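PDB 6ZZ5: SmhB from Serratia marcescens, which is one component, here in its soluble form, of a tripartite alpha-pore forming toxin, and probably joins its partner proteins in a membrane pore. Local coordinates for residues A[19-24]-A[268-273]; A[58-63]-A[132-137]; A[115-120]-A[287-292]. All coordinates share one frame; numbering follows the deposited sequence.

Contact 1: residues A[19-24]-A[268-273]; sequences ALHIQT and QTQAQS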
loop_
_atom_site.group_PDB
_atom_site.type_symbol
_atom_site.label_atom_id
_atom_site.label_comp_id
_atom_site.label_asym_id
_atom_site.label_seq_id
_atom_site.Cartn_x
_atom_site.Cartn_y
_atom_site.Cartn_z
ATOM N N ALA A 19 0.842 -2.656 0.114
ATOM C CA ALA A 19 1.753 -2.235 -0.950
ATOM C C ALA A 19 0.984 -2.128 -2.282
ATOM O O ALA A 19 1.267 -1.211 -3.047
ATOM C CB ALA A 19 2.948 -3.134 -1.027
ATOM N N LEU A 20 0.093 -3.044 -2.570
ATOM C CA LEU A 20 -0.733 -2.979 -3.807
ATOM C C LEU A 20 -1.661 -1.776 -3.804
ATOM O O LEU A 20 -1.852 -1.133 -4.853
ATOM C CB LEU A 20 -1.538 -4.259 -3.930
ATOM C CG LEU A 20 -0.695 -5.503 -4.246
ATOM C CD1 LEU A 20 -1.588 -6.674 -4.427
ATOM C CD2 LEU A 20 0.156 -5.308 -5.483
ATOM N N HIS A 21 -2.159 -1.420 -2.647
ATOM C CA HIS A 21 -3.067 -0.253 -2.503
ATOM C C HIS A 21 -2.268 1.032 -2.763
ATOM O O HIS A 21 -2.668 1.865 -3.610
ATOM C CB HIS A 21 -3.690 -0.311 -1.097
ATOM C CG HIS A 21 -4.742 0.709 -0.826
ATOM N ND1 HIS A 21 -5.481 0.733 0.373
ATOM C CD2 HIS A 21 -5.225 1.700 -1.617
ATOM C CE1 HIS A 21 -6.328 1.753 0.304
ATOM N NE2 HIS A 21 -6.180 2.365 -0.909
ATOM N N ILE A 22 -1.149 1.243 -2.047
ATOM C CA ILE A 22 -0.313 2.451 -2.280
ATOM C C ILE A 22 0.236 2.446 -3.717
ATOM O O ILE A 22 0.249 3.518 -4.348
ATOM C CB ILE A 22 0.768 2.669 -1.188
ATOM C CG1 ILE A 22 1.534 3.973 -1.462
ATOM C CG2 ILE A 22 1.730 1.498 -1.027
ATOM C CD1 ILE A 22 2.403 4.431 -0.299
ATOM N N GLN A 23 0.579 1.292 -4.297
ATOM C CA GLN A 23 1.065 1.274 -5.701
ATOM C C GLN A 23 -0.019 1.855 -6.653
ATOM O O GLN A 23 0.276 2.770 -7.474
ATOM C CB GLN A 23 1.383 -0.156 -6.142
ATOM C CG GLN A 23 1.738 -0.246 -7.594
ATOM C CD GLN A 23 2.124 -1.662 -7.949
ATOM O OE1 GLN A 23 1.317 -2.552 -7.856
ATOM N NE2 GLN A 23 3.332 -1.851 -8.410
ATOM N N THR A 24 -1.249 1.392 -6.524
ATOM C CA THR A 24 -2.372 1.903 -7.357
ATOM C C THR A 24 -2.573 3.399 -7.101
ATOM O O THR A 24 -2.779 4.146 -8.060
ATOM C CB THR A 24 -3.663 1.140 -7.070
ATOM O OG1 THR A 24 -3.369 -0.239 -7.301
ATOM C CG2 THR A 24 -4.796 1.561 -7.971
ATOM N N GLN A 268 -0.250 10.889 1.203
ATOM C CA GLN A 268 0.387 10.860 2.535
ATOM C C GLN A 268 -0.275 9.804 3.439
ATOM O O GLN A 268 0.455 9.012 4.076
ATOM C CB GLN A 268 0.421 12.229 3.203
ATOM C CG GLN A 268 1.258 12.165 4.486
ATOM C CD GLN A 268 0.404 11.844 5.689
ATOM O OE1 GLN A 268 -0.659 12.427 5.822
ATOM N NE2 GLN A 268 0.902 10.989 6.568
ATOM N N THR A 269 -1.592 9.715 3.426
ATOM C CA THR A 269 -2.359 8.708 4.210
ATOM C C THR A 269 -1.879 7.298 3.836
ATOM O O THR A 269 -1.584 6.482 4.751
ATOM C CB THR A 269 -3.880 8.847 4.057
ATOM O OG1 THR A 269 -4.142 10.157 4.553
ATOM C CG2 THR A 269 -4.644 7.819 4.849
ATOM N N GLN A 270 -1.747 7.028 2.540
ATOM C CA GLN A 270 -1.272 5.722 2.062
ATOM C C GLN A 270 0.158 5.485 2.562
ATOM O O GLN A 270 0.492 4.348 2.976
ATOM C CB GLN A 270 -1.349 5.673 0.546
ATOM C CG GLN A 270 -2.754 5.836 0.017
ATOM C CD GLN A 270 -3.498 4.587 0.394
ATOM O OE1 GLN A 270 -3.051 3.470 0.144
ATOM N NE2 GLN A 270 -4.527 4.763 1.160
ATOM N N ALA A 271 1.002 6.500 2.542
ATOM C CA ALA A 271 2.418 6.360 2.962
ATOM C C ALA A 271 2.469 6.048 4.459
ATOM O O ALA A 271 3.309 5.228 4.841
ATOM C CB ALA A 271 3.241 7.591 2.619
ATOM N N GLN A 272 1.586 6.649 5.248
ATOM C CA GLN A 272 1.516 6.396 6.710
ATOM C C GLN A 272 1.190 4.907 6.928
ATOM O O GLN A 272 1.823 4.261 7.762
ATOM C CB GLN A 272 0.569 7.355 7.396
ATOM C CG GLN A 272 0.562 7.227 8.932
ATOM C CD GLN A 272 1.804 7.853 9.535
ATOM O OE1 GLN A 272 2.020 9.051 9.406
ATOM N NE2 GLN A 272 2.660 7.042 10.100
ATOM N N SER A 273 0.220 4.384 6.204
ATOM C CA SER A 273 -0.193 2.959 6.294
ATOM C C SER A 273 0.958 2.067 5.859
ATOM O O SER A 273 1.162 0.991 6.498
ATOM C CB SER A 273 -1.452 2.651 5.499
ATOM O OG SER A 273 -2.499 3.512 5.968
#
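His21 and Gln270 meet with the amide of the glutamine set against one face of the imidazole. Gln270 OE1 sits over the centre of the ring, 3.2 Å above its plane, and lies 3.3 Å from His21 CD2. The side chains cross at about a right angle, and the amide is tilted 47° from the ring, so this is neither a flat stack nor a straight polar bond. Gln270 reaches the ring because its chain bends about the CB-CG bond (chi2 -69°); glutamine suits the place, its methylene CB packing on Ile22 while its amide oxygen reaches over the imidazole. Ile22 runs past Gln270 in the opposite direction. Its CG1 lies 3.9 Å from Gln270 CB, and CD1 goes on to the backbone just after Gln270, 3.8 Å from Ala271 N; the CB of Ala271 points away and is touched only lightly. Here the axes are 9.6 Å apart and run antiparallel at 158°, in keeping with a long helical bundle. The contact lies near the centre of the chain: Tyr64 of helix 44-92 packs on Ile22, Ile216 of strand 216-221 and Ile177 of helix 156-184 on His21, while Asp174 of helix 156-184 touches Gln270.

Contact 2: residues A[58-63]-A[132-137]; sequences RQHAEH and DKLIID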
loop_
_atom_site.group_PDB
_atom_site.type_symbol
_atom_site.label_atom_id
_atom_site.label_comp_id
_atom_site.label_asym_id
_atom_site.label_seq_id
_atom_site.Cartn_x
_atom_site.Cartn_y
_atom_site.Cartn_z
ATOM N N ARG A 58 4.031 13.711 -8.079
ATOM C CA ARG A 58 4.449 12.732 -9.107
ATOM C C ARG A 58 5.820 12.161 -8.770
ATOM O O ARG A 58 5.953 10.958 -8.862
ATOM C CB ARG A 58 4.499 13.410 -10.482
ATOM C CG ARG A 58 3.120 13.832 -10.994
ATOM C CD ARG A 58 3.175 14.605 -12.349
ATOM N NE ARG A 58 4.228 13.957 -13.132
ATOM C CZ ARG A 58 4.096 12.811 -13.761
ATOM N NH1 ARG A 58 2.923 12.213 -13.840
ATOM N NH2 ARG A 58 5.141 12.287 -14.353
ATOM N N GLN A 59 6.797 12.992 -8.422
ATOM C CA GLN A 59 8.132 12.502 -7.976
ATOM C C GLN A 59 8.003 11.590 -6.735
ATOM O O GLN A 59 8.677 10.546 -6.678
ATOM C CB GLN A 59 9.083 13.680 -7.785
ATOM C CG GLN A 59 10.348 13.376 -6.963
ATOM C CD GLN A 59 11.114 12.134 -7.360
ATOM O OE1 GLN A 59 11.080 11.683 -8.510
ATOM N NE2 GLN A 59 11.812 11.556 -6.389
ATOM N N HIS A 60 7.215 11.956 -5.730
ATOM C CA HIS A 60 7.064 11.134 -4.513
ATOM C C HIS A 60 6.472 9.763 -4.902
ATOM O O HIS A 60 6.940 8.763 -4.400
ATOM C CB HIS A 60 6.159 11.831 -3.457
ATOM C CG HIS A 60 6.751 13.043 -2.847
ATOM N ND1 HIS A 60 8.096 13.118 -2.493
ATOM C CD2 HIS A 60 6.207 14.250 -2.593
ATOM C CE1 HIS A 60 8.345 14.308 -2.006
ATOM N NE2 HIS A 60 7.195 15.054 -2.083
ATOM N N ALA A 61 5.432 9.741 -5.747
ATOM C CA ALA A 61 4.759 8.544 -6.286
ATOM C C ALA A 61 5.786 7.686 -7.037
ATOM O O ALA A 61 5.787 6.447 -6.810
ATOM C CB ALA A 61 3.646 8.946 -7.216
ATOM N N GLU A 62 6.594 8.312 -7.900
ATOM C CA GLU A 62 7.654 7.609 -8.681
ATOM C C GLU A 62 8.667 7.011 -7.699
ATOM O O GLU A 62 9.154 5.876 -7.918
ATOM C CB GLU A 62 8.351 8.577 -9.637
ATOM C CG GLU A 62 9.453 7.949 -10.469
ATOM C CD GLU A 62 8.941 7.089 -11.609
ATOM O OE1 GLU A 62 7.717 6.760 -11.602
ATOM O OE2 GLU A 62 9.773 6.715 -12.502
ATOM N N HIS A 63 9.027 7.746 -6.661
ATOM C CA HIS A 63 10.011 7.240 -5.663
ATOM C C HIS A 63 9.438 5.968 -4.996
ATOM O O HIS A 63 10.134 4.947 -4.878
ATOM C CB HIS A 63 10.364 8.344 -4.690
ATOM C CG HIS A 63 11.274 7.885 -3.603
ATOM N ND1 HIS A 63 12.479 7.202 -3.876
ATOM C CD2 HIS A 63 11.163 7.987 -2.263
ATOM C CE1 HIS A 63 13.072 6.938 -2.729
ATOM N NE2 HIS A 63 12.267 7.406 -1.730
ATOM N N ASP A 132 7.387 11.456 5.747
ATOM C CA ASP A 132 7.735 12.774 6.344
ATOM C C ASP A 132 7.673 13.850 5.259
ATOM O O ASP A 132 7.030 14.906 5.487
ATOM C CB ASP A 132 9.099 12.749 7.048
ATOM C CG ASP A 132 9.080 11.859 8.283
ATOM O OD1 ASP A 132 7.978 11.570 8.750
ATOM O OD2 ASP A 132 10.189 11.442 8.746
ATOM N N LYS A 133 8.274 13.615 4.094
ATOM C CA LYS A 133 8.276 14.624 3.010
ATOM C C LYS A 133 6.822 14.875 2.549
ATOM O O LYS A 133 6.486 16.031 2.289
ATOM C CB LYS A 133 9.097 14.146 1.825
ATOM C CG LYS A 133 10.572 14.018 2.122
ATOM C CD LYS A 133 11.340 13.494 0.919
ATOM C CE LYS A 133 12.719 13.001 1.295
ATOM N NZ LYS A 133 13.695 13.374 0.250
ATOM N N LEU A 134 5.999 13.816 2.498
ATOM C CA LEU A 134 4.597 13.889 2.044
ATOM C C LEU A 134 3.789 14.691 3.087
ATOM O O LEU A 134 2.883 15.457 2.682
ATOM C CB LEU A 134 4.018 12.496 1.807
ATOM C CG LEU A 134 4.384 11.846 0.473
ATOM C CD1 LEU A 134 4.025 10.362 0.505
ATOM C CD2 LEU A 134 3.703 12.569 -0.698
ATOM N N ILE A 135 4.107 14.559 4.367
ATOM C CA ILE A 135 3.417 15.324 5.455
ATOM C C ILE A 135 3.692 16.812 5.178
ATOM O O ILE A 135 2.726 17.614 5.068
ATOM C CB ILE A 135 3.843 14.885 6.858
ATOM C CG1 ILE A 135 3.308 13.488 7.149
ATOM C CG2 ILE A 135 3.360 15.893 7.913
ATOM C CD1 ILE A 135 3.927 12.810 8.322
ATOM N N ILE A 136 4.963 17.151 4.944
ATOM C CA ILE A 136 5.369 18.572 4.785
ATOM C C ILE A 136 4.692 19.062 3.506
ATOM O O ILE A 136 3.999 20.145 3.520
ATOM C CB ILE A 136 6.901 18.676 4.774
ATOM C CG1 ILE A 136 7.511 18.314 6.133
ATOM C CG2 ILE A 136 7.377 20.060 4.355
ATOM C CD1 ILE A 136 8.915 17.704 6.017
ATOM N N ASP A 137 4.919 18.345 2.417
ATOM C CA ASP A 137 4.524 18.861 1.077
ATOM C C ASP A 137 2.993 18.936 1.007
ATOM O O ASP A 137 2.490 19.942 0.516
ATOM C CB ASP A 137 5.161 18.094 -0.105
ATOM C CG ASP A 137 6.651 18.322 -0.299
ATOM O OD1 ASP A 137 7.202 19.273 0.285
ATOM O OD2 ASP A 137 7.271 17.481 -0.938
#
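His60 reaches from segment 58-63 to three residues on two successive turns of segment 132-137, Lys133, Leu134 and Asp137. Its CB points at the other helix and already touches the leucine, with Leu134 CD2 3.8 Å from it. With CG anti to the carbonyl carbon (chi1 -68°), the ring is carried on across the gap between the helices. CG stays beside the same methyl, and CD2 makes the nearest apolar approach, 3.6 Å from Leu134 CD2; leucine and histidine slide past each other in opposite directions. Further round the ring, CE1 comes 3.9 Å from Lys133 CB, so the lysine offers the base of its aliphatic chain while its ammonium end leads away. At the far end of the ring NE2 donates a hydrogen bond of 2.7 Å to Asp137 OD2, with an N-H...O angle of 161°. The oxygen lies in the plane of the imidazole and uses its anti lone pair, and the carboxylate is only 28° from coplanar with the ring. This bond fixes the rotation of the ring.

Histidine suits the place because it presents carbon to a leucine and is still long enough to meet, with a donor, an aspartate from the other helix, whose axis is 11.2 Å away. The helices run antiparallel, as expected of neighbours in a long bundle. Tyr264 of helix 252-300 packs against both His60 and Asp137; on the other side of segment 58-63, Ala61 rests on Cys26 and Val29 of helix 4-30.

Contact 3: residues A[115-120]-A[287-292]; sequences EYQEVS and SLTSEL. With EDO (1,2-ethanediol), chain J; EDO (1,2-ethanediol), chain I.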
loop_
_atom_site.group_PDB
_atom_site.type_symbol
_atom_site.label_atom_id
_atom_site.label_comp_id
_atom_site.label_asym_id
_atom_site.label_seq_id
_atom_site.Cartn_x
_atom_site.Cartn_y
_atom_site.Cartn_z
ATOM N N GLU A 115 20.282 -10.212 8.577
ATOM C CA GLU A 115 20.487 -9.485 7.313
ATOM C C GLU A 115 19.092 -9.149 6.757
ATOM O O GLU A 115 18.886 -8.030 6.279
ATOM C CB GLU A 115 21.387 -10.330 6.419
ATOM C CG GLU A 115 21.532 -9.863 5.010
ATOM C CD GLU A 115 22.205 -10.912 4.096
ATOM O OE1 GLU A 115 23.201 -11.582 4.521
ATOM O OE2 GLU A 115 21.723 -11.092 2.951
ATOM N N TYR A 116 18.138 -10.070 6.814
ATOM C CA TYR A 116 16.772 -9.826 6.272
ATOM C C TYR A 116 16.061 -8.786 7.148
ATOM O O TYR A 116 15.326 -7.950 6.630
ATOM C CB TYR A 116 15.984 -11.125 6.131
ATOM C CG TYR A 116 16.527 -12.090 5.101
ATOM C CD1 TYR A 116 17.268 -11.632 4.030
ATOM C CD2 TYR A 116 16.288 -13.453 5.184
ATOM C CE1 TYR A 116 17.766 -12.486 3.055
ATOM C CE2 TYR A 116 16.781 -14.332 4.204
ATOM C CZ TYR A 116 17.478 -13.836 3.118
ATOM O OH TYR A 116 18.018 -14.657 2.164
ATOM N N GLN A 117 16.278 -8.845 8.443
ATOM C CA GLN A 117 15.738 -7.855 9.392
ATOM C C GLN A 117 16.260 -6.465 9.020
ATOM O O GLN A 117 15.443 -5.536 8.995
ATOM C CB GLN A 117 16.122 -8.196 10.829
ATOM C CG GLN A 117 15.554 -7.183 11.799
ATOM C CD GLN A 117 15.827 -7.575 13.225
ATOM O OE1 GLN A 117 16.146 -8.732 13.532
ATOM N NE2 GLN A 117 15.651 -6.609 14.104
ATOM N N GLU A 118 17.555 -6.339 8.760
ATOM C CA GLU A 118 18.182 -5.041 8.396
ATOM C C GLU A 118 17.594 -4.552 7.077
ATOM O O GLU A 118 17.407 -3.335 6.955
ATOM C CB GLU A 118 19.706 -5.112 8.336
ATOM C CG GLU A 118 20.369 -3.748 8.190
ATOM C CD GLU A 118 19.999 -2.666 9.205
ATOM O OE1 GLU A 118 19.452 -2.973 10.306
ATOM O OE2 GLU A 118 20.237 -1.509 8.865
ATOM N N VAL A 119 17.314 -5.438 6.117
ATOM C CA VAL A 119 16.612 -5.023 4.883
ATOM C C VAL A 119 15.235 -4.422 5.274
ATOM O O VAL A 119 14.877 -3.376 4.739
ATOM C CB VAL A 119 16.464 -6.164 3.869
ATOM C CG1 VAL A 119 15.536 -5.727 2.752
ATOM C CG2 VAL A 119 17.844 -6.603 3.378
ATOM N N SER A 120 14.490 -5.077 6.164
ATOM C CA SER A 120 13.134 -4.644 6.546
ATOM C C SER A 120 13.244 -3.270 7.228
ATOM O O SER A 120 12.349 -2.439 7.068
ATOM C CB SER A 120 12.417 -5.680 7.360
ATOM O OG SER A 120 12.838 -5.620 8.734
ATOM N N SER A 287 11.471 -10.491 16.176
ATOM C CA SER A 287 11.024 -11.594 17.066
ATOM C C SER A 287 11.700 -12.884 16.600
ATOM O O SER A 287 12.097 -13.666 17.455
ATOM C CB SER A 287 9.544 -11.727 17.170
ATOM O OG SER A 287 8.988 -12.247 15.968
ATOM N N LEU A 288 11.840 -13.082 15.291
ATOM C CA LEU A 288 12.480 -14.276 14.718
ATOM C C LEU A 288 13.980 -14.246 15.058
ATOM O O LEU A 288 14.468 -15.251 15.582
ATOM C CB LEU A 288 12.227 -14.358 13.209
ATOM C CG LEU A 288 12.939 -15.497 12.491
ATOM C CD1 LEU A 288 12.343 -16.827 13.007
ATOM C CD2 LEU A 288 12.809 -15.362 10.988
ATOM N N THR A 289 14.703 -13.166 14.787
ATOM C CA THR A 289 16.170 -13.113 15.065
ATOM C C THR A 289 16.441 -13.281 16.567
ATOM O O THR A 289 17.377 -14.016 16.928
ATOM C CB THR A 289 16.806 -11.850 14.490
ATOM O OG1 THR A 289 16.100 -10.772 15.078
ATOM C CG2 THR A 289 16.662 -11.773 13.000
ATOM N N SER A 290 15.636 -12.651 17.402
ATOM C CA SER A 290 15.733 -12.773 18.879
ATOM C C SER A 290 15.584 -14.237 19.287
ATOM O O SER A 290 16.390 -14.710 20.141
ATOM C CB SER A 290 14.710 -11.940 19.573
ATOM O OG SER A 290 15.085 -10.588 19.536
ATOM N N GLU A 291 14.596 -14.925 18.712
ATOM C CA GLU A 291 14.415 -16.352 19.032
ATOM C C GLU A 291 15.681 -17.121 18.617
ATOM O O GLU A 291 16.188 -17.960 19.437
ATOM C CB GLU A 291 13.157 -16.950 18.417
ATOM C CG GLU A 291 12.955 -18.375 18.904
ATOM C CD GLU A 291 11.736 -19.187 18.468
ATOM O OE1 GLU A 291 10.683 -18.598 18.094
ATOM O OE2 GLU A 291 11.836 -20.442 18.530
ATOM N N LEU A 292 16.155 -16.940 17.399
ATOM C CA LEU A 292 17.272 -17.769 16.889
ATOM C C LEU A 292 18.525 -17.489 17.711
ATOM O O LEU A 292 19.303 -18.445 17.964
ATOM C CB LEU A 292 17.507 -17.439 15.412
ATOM C CG LEU A 292 16.386 -17.892 14.494
ATOM C CD1 LEU A 292 16.630 -17.300 13.114
ATOM C CD2 LEU A 292 16.391 -19.425 14.414
HETATM C C1 EDO J . 7.462 -21.602 18.754
HETATM O O1 EDO J . 6.570 -21.295 17.692
HETATM C C2 EDO J . 8.517 -20.581 18.848
HETATM O O2 EDO J . 8.866 -20.098 17.560
HETATM C C1 EDO I . 12.101 -21.926 15.178
HETATM O O1 EDO I . 10.939 -21.895 15.990
HETATM C C2 EDO I . 12.372 -20.611 14.564
HETATM O O2 EDO I . 11.319 -20.204 13.710
#
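Thr289 OG1 donates to Gln117 OE1 in a short bond of 2.6 Å, while the backbone oxygens of Trp285 and Asp286 also lie within bonding reach and can only share or compete for the same hydrogen. The hydroxyl meets the amide oxygen at a C=O...O angle of 153°, tilted 16° from the carbonyl plane. Gln117 is stretched almost straight, with CG anti to the backbone N (chi1 -179°), which brings its amide across to the threonine. Beside the bond, Thr289 CG2 lies 3.1 Å from the same OE1, a tight fit; threonine suits the place, turning its hydroxyl to the glutamine while its methyl packs alongside. Gln117 NE2 bonds to Asp286 OD1, so both ends of the amide are held by helix 252-300 and its flip is fixed. Glutamine suits this polar bridge between two long helices of the bundle by offering an acceptor and a donor side by side. Ser120 OG turns back to Gln117 O at 2.6 Å, a short bond that satisfies the hydroxyl within its own helix. Glu291 OE2 accepts from O1 of an ethanediol (chain I), probably from the crystallisation liquor, at 3.1 Å. Leu288 and Leu292 lean on Tyr82 of helix 44-92.

Contact 1 is fully buried near the centre of the chain, whereas contacts 2 and 3 are partly buried, about 14 and 22 Å from it measured to the contact centres. Contacts 1 and 2 adjoin through Ala271 CB and Leu134 CD1 (3.6 Å), and between them they use four helices. Contact 3 touches neither, yet shares helix 252-300 with contact 1 and helix 99-151 with contact 2, pairing those two helices at another level of the bundle. The chemistry changes with place: apolar packing and an amide oxygen over a ring at the core, a histidine-carboxylate bond at contact 2, and at contact 3 a hydroxyl-amide bond with little apolar contact.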